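ATP-dependent Clp protease adapter protein CLPS1, chloroplastic (Arabidopsis thaliana, PDB 7D34) modulates the activity of the CLPC chaperone and probably helps select substrates for the plastid Clp protease, this chain being its ClpS domain. Local coordinates at residues Ile52-Ala55 and Gln61-Met64; Met25-Gly30 and Arg67-Leu72. All coordinates share one frame; numbering follows the deposited sequence.

Contact 1. Residues Ile52-Ala55 and Gln61-Met64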
loop_
_atom_site.group_PDB
_atom_site.type_symbol
_atom_site.label_atom_id
_atom_site.label_comp_id
_atom_site.label_asym_id
_atom_site.label_seq_id
_atom_site.Cartn_x
_atom_site.Cartn_y
_atom_site.Cartn_z
ATOM N N ILE A 52 5.246 -6.233 -2.677
ATOM C CA ILE A 52 5.304 -7.631 -2.268
ATOM C C ILE A 52 5.854 -7.694 -0.848
ATOM O O ILE A 52 6.606 -6.809 -0.417
ATOM C CB ILE A 52 6.171 -8.460 -3.238
ATOM C CG1 ILE A 52 6.301 -9.912 -2.774
ATOM C CG2 ILE A 52 7.526 -7.798 -3.415
ATOM C CD1 ILE A 52 6.562 -10.888 -3.925
ATOM N N VAL A 53 5.508 -8.747 -0.124
ATOM C CA VAL A 53 6.078 -9.030 1.183
ATOM C C VAL A 53 6.877 -10.318 1.029
ATOM O O VAL A 53 6.348 -11.334 0.564
ATOM C CB VAL A 53 4.992 -9.154 2.271
ATOM C CG1 VAL A 53 5.655 -9.397 3.636
ATOM C CG2 VAL A 53 4.086 -7.906 2.304
ATOM N N CYS A 54 8.146 -10.274 1.416
ATOM C CA CYS A 54 9.066 -11.378 1.192
ATOM C C CYS A 54 10.195 -11.251 2.206
ATOM O O CYS A 54 10.277 -10.280 2.965
ATOM C CB CYS A 54 9.625 -11.390 -0.240
ATOM S SG CYS A 54 10.131 -9.793 -0.873
ATOM N N ALA A 55 11.069 -12.252 2.200
ATOM C CA ALA A 55 12.306 -12.212 2.961
ATOM C C ALA A 55 13.129 -10.967 2.661
ATOM O O ALA A 55 13.026 -10.374 1.589
ATOM C CB ALA A 55 13.116 -13.462 2.649
ATOM N N GLN A 61 16.613 -7.322 -3.241
ATOM C CA GLN A 61 16.834 -7.608 -4.657
ATOM C C GLN A 61 15.798 -6.908 -5.518
ATOM O O GLN A 61 16.131 -6.144 -6.431
ATOM C CB GLN A 61 16.784 -9.119 -4.888
ATOM C CG GLN A 61 17.325 -9.540 -6.231
ATOM C CD GLN A 61 17.084 -11.019 -6.550
ATOM O OE1 GLN A 61 15.962 -11.516 -6.487
ATOM N NE2 GLN A 61 18.153 -11.723 -6.894
ATOM N N HIS A 62 14.534 -7.117 -5.188
ATOM C CA HIS A 62 13.453 -6.539 -5.959
ATOM C C HIS A 62 13.484 -5.019 -5.908
ATOM O O HIS A 62 13.236 -4.359 -6.924
ATOM C CB HIS A 62 12.143 -7.062 -5.393
ATOM C CG HIS A 62 11.984 -8.537 -5.541
ATOM N ND1 HIS A 62 12.711 -9.264 -6.456
ATOM C CD2 HIS A 62 11.184 -9.421 -4.902
ATOM C CE1 HIS A 62 12.357 -10.535 -6.383
ATOM N NE2 HIS A 62 11.438 -10.657 -5.441
ATOM N N CYS A 63 13.809 -4.439 -4.744
ATOM C CA CYS A 63 13.928 -2.983 -4.662
ATOM C C CYS A 63 14.989 -2.473 -5.627
ATOM O O CYS A 63 14.778 -1.474 -6.322
ATOM C CB CYS A 63 14.234 -2.544 -3.220
ATOM S SG CYS A 63 14.653 -0.765 -2.948
ATOM N N MET A 64 16.114 -3.186 -5.719
ATOM C CA MET A 64 17.201 -2.798 -6.613
ATOM C C MET A 64 16.789 -2.966 -8.072
ATOM O O MET A 64 17.099 -2.118 -8.918
ATOM C CB MET A 64 18.456 -3.593 -6.248
ATOM C CG MET A 64 18.894 -3.319 -4.808
ATOM S SD MET A 64 19.846 -1.811 -4.587
ATOM C CE MET A 64 18.549 -0.607 -4.620
#
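Ile52 and Cys54, near the end of strand 48-54, both turn their side chains to the ring of His62 on helix 56-68. The strand and helix are the first half of a split beta-alpha-beta crossover in the ClpS domain: helix 56-68 leads from strand 48-54 to the parallel strand 72-77, with strand 5-10 between the two. Ile52 and His62 are the closest pair of backbones here, their CA atoms 9.0 Å apart, and the side chains span that distance. At Ile52 the branch that meets the helix is the methyl CG2, which comes within 4.3 Å of His62 CD2, obliquely to the ring; CG1 lies anti to the backbone N (chi1 177°) and carries the ethyl arm off in another direction. Val53, next along the strand, faces away from the helix and packs on Leu48 of the second subunit as well as on Pro4 and Asp78 of its own chain. Cys54 returns to the inner side and also touches Val7 of the central strand. Past it, Ala55 is the N-cap residue of helix 56-68, so that the reversal from strand to helix is abrupt. His62 is buried and receives both contacts at one carbon, while its ND1 is hydrogen-bonded to Gln65 OE1 on the same helix, which helps to fix the rotation of the ring. The sulfur-aromatic contact is loose: Cys54 SG stands 4.2 Å from His62 CD2, on a direction 67° from the ring normal when taken from the ring centroid.

Contact 2. Residues Met25-Gly30 and Arg67-Leu72; sequences MKVIPG and RGNGLL
Val27 and Lys26 meet Asn69 from two neighbouring positions at the end of helix 17-27, one at each end of the amide. The closely packed side is that of Val27: its CG1 lies 3.8 Å from Asn69 ND2, and the same side chain rests on Gln65 and Leu66 of helix 56-68. Asn69 ND2 is also hydrogen-bonded to Gln65 O, one turn back, so the nitrogen end of the amide is held against its own helix. Asn69 is the first residue beyond that helix, which closes in a Schellman motif: Gly70, with positive phi (100°), is the C-prime residue, Gly70 N bonds Arg67 O at 3.0 Å, and Leu71 N reaches Leu66 O. On the solvent side the contact thins to one exposed lysine. The Lys26 chain bends at chi3 (78°), bringing CE to 3.2 Å from Asn69 OD1 and letting NZ donate to that oxygen at 2.7 Å. NZ approaches the oxygen from out of the amide plane, tilted 30° from it. Replacing Asn69 by an alanine removes both amide ends and would probably leave the Lys26 ammonium without this acceptor, Gln65 O without its side-chain donor and a gap beside Val27. Behind the amide, the backbone of the turn is tied to helix 17-27 by a hydrogen bond between Asn69 O and Tyr19 OH.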
loop_
_atom_site.group_PDB
_atom_site.type_symbol
_atom_site.label_atom_id
_atom_site.label_comp_id
_atom_site.label_asym_id
_atom_site.label_seq_id
_atom_site.Cartn_x
_atom_site.Cartn_y
_atom_site.Cartn_z
ATOM N N MET A 25 5.747 -6.130 -13.704
ATOM C CA MET A 25 5.604 -7.466 -14.263
ATOM C C MET A 25 6.950 -8.098 -14.573
ATOM O O MET A 25 7.129 -9.307 -14.403
ATOM C CB MET A 25 4.787 -7.421 -15.553
ATOM C CG MET A 25 3.429 -6.802 -15.487
ATOM S SD MET A 25 2.217 -8.042 -15.147
ATOM C CE MET A 25 2.249 -8.983 -16.641
ATOM N N LYS A 26 7.909 -7.289 -15.007
ATOM C CA LYS A 26 9.210 -7.819 -15.387
ATOM C C LYS A 26 9.944 -8.426 -14.202
ATOM O O LYS A 26 10.394 -9.577 -14.263
ATOM C CB LYS A 26 10.069 -6.722 -16.020
ATOM C CG LYS A 26 11.421 -7.264 -16.507
ATOM C CD LYS A 26 12.135 -6.388 -17.554
ATOM C CE LYS A 26 12.805 -5.182 -16.907
ATOM N NZ LYS A 26 13.161 -4.140 -17.936
ATOM N N VAL A 27 10.082 -7.665 -13.112
ATOM C CA VAL A 27 11.015 -8.039 -12.052
ATOM C C VAL A 27 10.423 -8.793 -10.871
ATOM O O VAL A 27 11.178 -9.486 -10.170
ATOM C CB VAL A 27 11.784 -6.806 -11.539
ATOM C CG1 VAL A 27 12.559 -6.186 -12.704
ATOM C CG2 VAL A 27 10.886 -5.759 -10.907
ATOM N N ILE A 28 9.135 -8.641 -10.591
ATOM C CA ILE A 28 8.531 -9.188 -9.377
ATOM C C ILE A 28 7.990 -10.574 -9.697
ATOM O O ILE A 28 7.098 -10.698 -10.553
ATOM C CB ILE A 28 7.419 -8.284 -8.835
ATOM C CG1 ILE A 28 7.964 -6.887 -8.544
ATOM C CG2 ILE A 28 6.796 -8.878 -7.571
ATOM C CD1 ILE A 28 9.067 -6.876 -7.491
ATOM N N PRO A 29 8.487 -11.630 -9.048
ATOM C CA PRO A 29 7.945 -12.971 -9.289
ATOM C C PRO A 29 6.459 -13.060 -8.963
ATOM O O PRO A 29 5.983 -12.494 -7.974
ATOM C CB PRO A 29 8.777 -13.859 -8.356
ATOM C CG PRO A 29 10.035 -13.057 -8.039
ATOM C CD PRO A 29 9.589 -11.634 -8.064
ATOM N N GLY A 30 5.729 -13.764 -9.833
ATOM C CA GLY A 30 4.324 -14.054 -9.640
ATOM C C GLY A 30 3.387 -12.924 -9.971
ATOM O O GLY A 30 2.198 -13.021 -9.661
ATOM N N ARG A 67 14.583 0.019 -8.862
ATOM C CA ARG A 67 15.398 1.219 -8.999
ATOM C C ARG A 67 16.186 1.215 -10.295
ATOM O O ARG A 67 16.299 2.253 -10.959
ATOM C CB ARG A 67 16.350 1.325 -7.814
ATOM C CG ARG A 67 15.675 1.426 -6.438
ATOM C CD ARG A 67 16.676 1.813 -5.378
ATOM N NE ARG A 67 16.043 2.138 -4.095
ATOM C CZ ARG A 67 16.630 1.957 -2.912
ATOM N NH1 ARG A 67 16.002 2.290 -1.795
ATOM N NH2 ARG A 67 17.848 1.430 -2.849
ATOM N N GLY A 68 16.742 0.060 -10.672
ATOM C CA GLY A 68 17.535 0.005 -11.886
ATOM C C GLY A 68 16.688 0.199 -13.128
ATOM O O GLY A 68 17.186 0.635 -14.170
ATOM N N ASN A 69 15.400 -0.099 -13.038
ATOM C CA ASN A 69 14.479 0.147 -14.136
ATOM C C ASN A 69 13.814 1.512 -14.035
ATOM O O ASN A 69 12.868 1.773 -14.775
ATOM C CB ASN A 69 13.421 -0.960 -14.183
ATOM C CG ASN A 69 13.929 -2.238 -14.837
ATOM O OD1 ASN A 69 13.945 -2.360 -16.054
ATOM N ND2 ASN A 69 14.424 -3.159 -14.021
ATOM N N GLY A 70 14.261 2.367 -13.118
ATOM C CA GLY A 70 13.849 3.758 -13.072
ATOM C C GLY A 70 12.784 4.126 -12.060
ATOM O O GLY A 70 12.354 5.288 -12.043
ATOM N N LEU A 71 12.383 3.208 -11.186
ATOM C CA LEU A 71 11.340 3.484 -10.207
ATOM C C LEU A 71 11.941 3.842 -8.844
ATOM O O LEU A 71 13.124 3.625 -8.585
ATOM C CB LEU A 71 10.387 2.292 -10.045
ATOM C CG LEU A 71 9.870 1.691 -11.357
ATOM C CD1 LEU A 71 8.815 0.622 -11.080
ATOM C CD2 LEU A 71 9.368 2.741 -12.321
ATOM N N LEU A 72 11.121 4.473 -8.001
ATOM C CA LEU A 72 11.489 4.810 -6.625
ATOM C C LEU A 72 10.976 3.711 -5.693
ATOM O O LEU A 72 9.766 3.440 -5.668
ATOM C CB LEU A 72 10.916 6.159 -6.203
ATOM C CG LEU A 72 11.411 7.376 -6.979
ATOM C CD1 LEU A 72 10.704 8.619 -6.519
ATOM C CD2 LEU A 72 12.906 7.527 -6.761
#

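In the fold
Contacts 1 and 2 share helix 56-68, one near its middle and one at its C-terminal end, with centres 10 Å apart. His62 joins them: its NE2 is 3.4 Å from Pro29 CD and its CB 3.7 Å from Ile28 CD1, so the ring that meets the strand in contact 1 also packs on residues following helix 17-27. Ile52 adds to this junction, its CD1 lying 4.2 Å from Ile28 CG2. Contact 2 lies toward the ligand: the Asn69 side chain is about 11 Å from the bound phenylalanine, and Gly70 O accepts a hydrogen bond from ND2 of Asn15, a residue of the phenylalanine and alanine pockets.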